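Local structure of extracellular ligand-binding receptor (4M88) at residues K70-L75 and A96-V101; K91-A96 and P113-F118. The protein probably binds an amino acid or related small solute outside the cytoplasm for an ABC transporter, as in the leucine-binding protein family. All blocks are in the same frame, centred on the assembly; numbering follows the deposited sequence.

Contact 1: residues K70-L75 and A96-V101; sequences KKPLAL and APVVVV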
loop_
_atom_site.group_PDB
_atom_site.type_symbol
_atom_site.label_atom_id
_atom_site.label_comp_id
_atom_site.label_asym_id
_atom_site.label_seq_id
_atom_site.Cartn_x
_atom_site.Cartn_y
_atom_site.Cartn_z
ATOM N N LYS A 70 11.170 22.757 4.779
ATOM C CA LYS A 70 10.552 23.268 3.556
ATOM C C LYS A 70 9.095 23.671 3.768
ATOM O O LYS A 70 8.424 24.083 2.820
ATOM C CB LYS A 70 10.631 22.231 2.424
ATOM C CG LYS A 70 12.029 21.711 2.130
ATOM C CD LYS A 70 12.993 22.874 1.944
ATOM C CE LYS A 70 14.448 22.474 2.212
ATOM N NZ LYS A 70 15.314 23.669 2.476
ATOM N N LYS A 71 8.617 23.546 5.009
ATOM C CA LYS A 71 7.236 23.866 5.378
ATOM C C LYS A 71 6.177 23.175 4.505
ATOM O O LYS A 71 5.266 23.832 3.998
ATOM C CB LYS A 71 7.029 25.386 5.391
ATOM C CG LYS A 71 8.043 26.114 6.269
ATOM C CD LYS A 71 8.139 27.601 5.941
ATOM C CE LYS A 71 7.011 28.392 6.568
ATOM N NZ LYS A 71 7.240 29.859 6.402
ATOM N N PRO A 72 6.278 21.840 4.343
ATOM C CA PRO A 72 5.258 21.166 3.529
ATOM C C PRO A 72 3.921 21.145 4.270
ATOM O O PRO A 72 3.911 21.141 5.508
ATOM C CB PRO A 72 5.798 19.736 3.414
ATOM C CG PRO A 72 6.564 19.530 4.707
ATOM C CD PRO A 72 7.173 20.879 5.023
ATOM N N LEU A 73 2.813 21.154 3.532
ATOM C CA LEU A 73 1.494 20.977 4.145
ATOM C C LEU A 73 1.319 19.519 4.510
ATOM O O LEU A 73 0.677 19.184 5.518
ATOM C CB LEU A 73 0.377 21.363 3.170
ATOM C CG LEU A 73 -0.050 22.828 3.152
ATOM C CD1 LEU A 73 1.055 23.700 2.616
ATOM C CD2 LEU A 73 -1.309 23.004 2.324
ATOM N N ALA A 74 1.881 18.652 3.674
ATOM C CA ALA A 74 1.691 17.215 3.840
ATOM C C ALA A 74 2.891 16.453 3.336
ATOM O O ALA A 74 3.565 16.884 2.391
ATOM C CB ALA A 74 0.434 16.745 3.091
ATOM N N LEU A 75 3.154 15.322 3.991
ATOM C CA LEU A 75 4.062 14.314 3.475
ATOM C C LEU A 75 3.179 13.230 2.887
ATOM O O LEU A 75 2.218 12.795 3.523
ATOM C CB LEU A 75 4.928 13.744 4.601
ATOM C CG LEU A 75 5.891 14.760 5.210
ATOM C CD1 LEU A 75 6.651 14.151 6.386
ATOM C CD2 LEU A 75 6.881 15.285 4.161
ATOM N N ALA A 96 5.178 18.592 15.061
ATOM C CA ALA A 96 5.423 19.027 13.690
ATOM C C ALA A 96 4.121 19.454 13.014
ATOM O O ALA A 96 3.154 18.684 12.985
ATOM C CB ALA A 96 6.111 17.923 12.895
ATOM N N PRO A 97 4.087 20.689 12.476
ATOM C CA PRO A 97 2.894 21.179 11.775
ATOM C C PRO A 97 2.775 20.574 10.379
ATOM O O PRO A 97 3.047 21.222 9.364
ATOM C CB PRO A 97 3.134 22.690 11.684
ATOM C CG PRO A 97 4.643 22.837 11.697
ATOM C CD PRO A 97 5.122 21.733 12.615
ATOM N N VAL A 98 2.363 19.317 10.330
ATOM C CA VAL A 98 2.273 18.618 9.060
ATOM C C VAL A 98 1.219 17.529 9.183
ATOM O O VAL A 98 0.861 17.126 10.286
ATOM C CB VAL A 98 3.639 18.006 8.682
ATOM C CG1 VAL A 98 3.937 16.770 9.534
ATOM C CG2 VAL A 98 3.691 17.656 7.189
ATOM N N VAL A 99 0.692 17.074 8.054
ATOM C CA VAL A 99 -0.141 15.890 8.065
ATOM C C VAL A 99 0.538 14.868 7.167
ATOM O O VAL A 99 1.212 15.235 6.184
ATOM C CB VAL A 99 -1.561 16.196 7.578
ATOM C CG1 VAL A 99 -1.507 16.758 6.239
ATOM C CG2 VAL A 99 -2.371 14.961 7.522
ATOM N N VAL A 100 0.420 13.597 7.532
ATOM C CA VAL A 100 0.991 12.530 6.718
ATOM C C VAL A 100 -0.175 11.803 6.080
ATOM O O VAL A 100 -1.074 11.341 6.775
ATOM C CB VAL A 100 1.812 11.529 7.553
ATOM C CG1 VAL A 100 2.397 10.455 6.641
ATOM C CG2 VAL A 100 2.937 12.239 8.299
ATOM N N VAL A 101 -0.186 11.748 4.756
ATOM C CA VAL A 101 -1.336 11.203 4.044
ATOM C C VAL A 101 -0.938 9.899 3.390
ATOM O O VAL A 101 -0.129 9.877 2.452
ATOM C CB VAL A 101 -1.905 12.189 3.012
ATOM C CG1 VAL A 101 -3.037 11.542 2.219
ATOM C CG2 VAL A 101 -2.402 13.448 3.711
#
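Val99 holds CG1 between its backbone N and carbonyl carbon (chi1 58°), a crowded position for a valine methyl, and this rotation lays CG1 against Ala74 CB at 3.7 Å. Val98 has CG2 anti to its N, which brings that methyl to Leu75 CG at 4.1 Å, the two side chains crossing at about a right angle. Between these packings runs the parallel pairing of a beta-alpha-beta unit, in which helix 81-89 connects strand 74-76 to strand 99-101 inside the five-stranded parallel sheet of one lobe of a periplasmic binding protein. Ala74 lies beside Val99, and Leu75 beside Val100, with CA atoms 4.8 Å apart in each pair. Three backbone bonds fix this register. Val99 N reaches Leu73 O at 3.3 Å, the longest of the three, and comes in tilted 24° from the carbonyl plane. Leu75 then uses both its polar atoms: its N donates to Val99 O at 2.9 Å, and its O receives Val101 N at 2.9 Å in a nearly straight bond (171° at the hydrogen). Such alternation, one residue bonding to the two that flank its partner, is the signature of parallel strands. The side chains of Ala74 and Val99 share a face of the sheet, where Leu315 of helix 312-321 touches both and Val298 of helix 286-303 touches Ala74. Leu75 and Val100 occupy the other face, Leu75 resting on Phe64 of helix 57-68. Besides the Leu75 amide, Val99 O also receives a CA-H...O contact from Ala74 CA, at 3.1 Å.

Contact 2: residues K91-A96 and P113-F118; sequences KLLDTA and PGHPKF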
loop_
_atom_site.group_PDB
_atom_site.type_symbol
_atom_site.label_atom_id
_atom_site.label_comp_id
_atom_site.label_asym_id
_atom_site.label_seq_id
_atom_site.Cartn_x
_atom_site.Cartn_y
_atom_site.Cartn_z
ATOM N N LYS A 91 8.240 9.867 17.931
ATOM C CA LYS A 91 7.156 10.845 18.125
ATOM C C LYS A 91 7.382 12.120 17.313
ATOM O O LYS A 91 7.106 13.222 17.778
ATOM C CB LYS A 91 6.972 11.159 19.613
ATOM C CG LYS A 91 7.052 9.916 20.495
ATOM C CD LYS A 91 5.804 9.729 21.337
ATOM C CE LYS A 91 5.707 10.791 22.416
ATOM N NZ LYS A 91 4.320 10.922 22.962
ATOM N N LEU A 92 7.878 11.949 16.091
ATOM C CA LEU A 92 8.228 13.069 15.230
ATOM C C LEU A 92 7.026 13.951 14.914
ATOM O O LEU A 92 7.182 15.155 14.712
ATOM C CB LEU A 92 8.844 12.563 13.926
ATOM C CG LEU A 92 10.141 11.782 14.067
ATOM C CD1 LEU A 92 10.655 11.368 12.704
ATOM C CD2 LEU A 92 11.184 12.602 14.820
ATOM N N LEU A 93 5.837 13.351 14.870
ATOM C CA LEU A 93 4.624 14.082 14.495
ATOM C C LEU A 93 4.001 14.910 15.625
ATOM O O LEU A 93 3.157 15.769 15.359
ATOM C CB LEU A 93 3.573 13.128 13.911
ATOM C CG LEU A 93 3.966 12.490 12.584
ATOM C CD1 LEU A 93 2.825 11.599 12.073
ATOM C CD2 LEU A 93 4.293 13.586 11.584
ATOM N N ASP A 94 4.406 14.666 16.871
ATOM C CA ASP A 94 3.759 15.325 18.015
ATOM C C ASP A 94 3.704 16.856 17.938
ATOM O O ASP A 94 2.687 17.470 18.275
ATOM C CB ASP A 94 4.417 14.900 19.326
ATOM C CG ASP A 94 3.998 13.511 19.760
ATOM O OD1 ASP A 94 3.297 12.818 18.991
ATOM O OD2 ASP A 94 4.386 13.107 20.869
ATOM N N THR A 95 4.792 17.483 17.505
ATOM C CA THR A 95 4.811 18.943 17.441
ATOM C C THR A 95 5.090 19.484 16.038
ATOM O O THR A 95 5.223 20.700 15.839
ATOM C CB THR A 95 5.827 19.535 18.432
ATOM O OG1 THR A 95 7.066 18.820 18.324
ATOM C CG2 THR A 95 5.306 19.413 19.862
ATOM N N ALA A 96 5.178 18.592 15.061
ATOM C CA ALA A 96 5.423 19.027 13.690
ATOM C C ALA A 96 4.121 19.454 13.014
ATOM O O ALA A 96 3.154 18.684 12.985
ATOM C CB ALA A 96 6.111 17.923 12.895
ATOM N N PRO A 113 -1.809 2.231 17.697
ATOM C CA PRO A 113 -2.691 3.407 17.720
ATOM C C PRO A 113 -2.472 4.402 16.586
ATOM O O PRO A 113 -3.316 5.286 16.404
ATOM C CB PRO A 113 -2.328 4.073 19.048
ATOM C CG PRO A 113 -0.877 3.748 19.212
ATOM C CD PRO A 113 -0.741 2.335 18.709
ATOM N N GLY A 114 -1.376 4.281 15.843
ATOM C CA GLY A 114 -1.068 5.261 14.812
ATOM C C GLY A 114 -0.811 6.636 15.404
ATOM O O GLY A 114 -0.262 6.760 16.500
ATOM N N HIS A 115 -1.226 7.676 14.693
ATOM C CA HIS A 115 -1.064 9.037 15.192
ATOM C C HIS A 115 -2.156 9.903 14.597
ATOM O O HIS A 115 -2.536 9.706 13.438
ATOM C CB HIS A 115 0.303 9.584 14.782
ATOM C CG HIS A 115 0.667 10.863 15.462
ATOM N ND1 HIS A 115 0.245 12.096 15.007
ATOM C CD2 HIS A 115 1.401 11.101 16.573
ATOM C CE1 HIS A 115 0.710 13.039 15.806
ATOM N NE2 HIS A 115 1.407 12.463 16.770
ATOM N N PRO A 116 -2.677 10.857 15.384
ATOM C CA PRO A 116 -3.788 11.663 14.863
ATOM C C PRO A 116 -3.427 12.541 13.666
ATOM O O PRO A 116 -4.342 13.053 13.011
ATOM C CB PRO A 116 -4.228 12.505 16.076
ATOM C CG PRO A 116 -3.102 12.397 17.074
ATOM C CD PRO A 116 -2.466 11.066 16.828
ATOM N N LYS A 117 -2.140 12.709 13.360
ATOM C CA LYS A 117 -1.757 13.453 12.161
ATOM C C LYS A 117 -1.464 12.536 10.960
ATOM O O LYS A 117 -1.078 13.000 9.889
ATOM C CB LYS A 117 -0.540 14.345 12.451
ATOM C CG LYS A 117 -0.818 15.460 13.458
ATOM C CD LYS A 117 0.437 16.295 13.684
ATOM C CE LYS A 117 0.235 17.293 14.807
ATOM N NZ LYS A 117 1.488 18.056 15.044
ATOM N N PHE A 118 -1.662 11.236 11.149
ATOM C CA PHE A 118 -1.286 10.213 10.172
ATOM C C PHE A 118 -2.592 9.617 9.628
ATOM O O PHE A 118 -3.346 8.972 10.372
ATOM C CB PHE A 118 -0.434 9.169 10.906
ATOM C CG PHE A 118 0.182 8.111 10.027
ATOM C CD1 PHE A 118 0.280 8.272 8.652
ATOM C CD2 PHE A 118 0.659 6.932 10.603
ATOM C CE1 PHE A 118 0.861 7.274 7.847
ATOM C CE2 PHE A 118 1.227 5.926 9.823
ATOM C CZ PHE A 118 1.331 6.099 8.432
#
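Asp94 and His115 supply the bond between two side chains across this contact: His115 NE2 donates to Asp94 OD1 at 2.9 Å, with OD1 only 7° out of the ring plane. The other ring nitrogen, ND1, accepts Lys117 N at 3.0 Å, so the imidazole is fixed at both nitrogens; donor NE2 and acceptor ND1 are consistent with a proton on NE2. The carboxylate is tied down too, as Asp94 OD2 forms a salt bridge with Lys91 NZ. Lysine-to-carbonyl bonds form the second group. With its chain extended beyond CG (chi3 -173°), Lys117 carries NZ to Leu93 O at 2.8 Å, nearly along the C=O axis, and to Ala96 O at 2.7 Å, which it meets from 50° above the carbonyl plane. Apolar packing completes the set: Leu93 CB sits over one face of the His115 ring, 3.6 Å from its centroid in a CH-pi contact, while Pro116 CD lies over the opposite face, toward its rim, and Leu93 CD1 meets Phe118 CB at 4.2 Å. An alanine in place of His115 removes the ring, which would probably leave Asp94 OD1 and Lys117 N without these partners and open a gap beside Leu93 CB. The contact joins the loops leading into strands 99-101 and 118-119; Leu93 also touches Phe64 of helix 57-68 and Met87 of helix 81-89, and Phe118 packs on Val100 of strand 99-101.

Contacts 1 and 2 adjoin within one lobe and their segments alternate along the chain; their centres are 11 Å apart, and Ala96 belongs to both. Strand 99-101 is the common element: contact 1 pairs it with strand 74-76, and toward contact 2 Val100 N lies 2.9 Å from Lys117 O, a probable hydrogen bond to the chain entering strand 118-119. Packing follows the same route: Val100 CG1 lies 3.6 Å from Phe118 CD1, and Lys117 CD 3.5 Å from the backbone Val98 O. The centres of contacts 1 and 2 lie about 20 and 19 Å from the centre of the chain. In this family ligands bind in the cleft between two lobes; neither contact is known to include a ligand-binding residue, and both read as packing within one lobe.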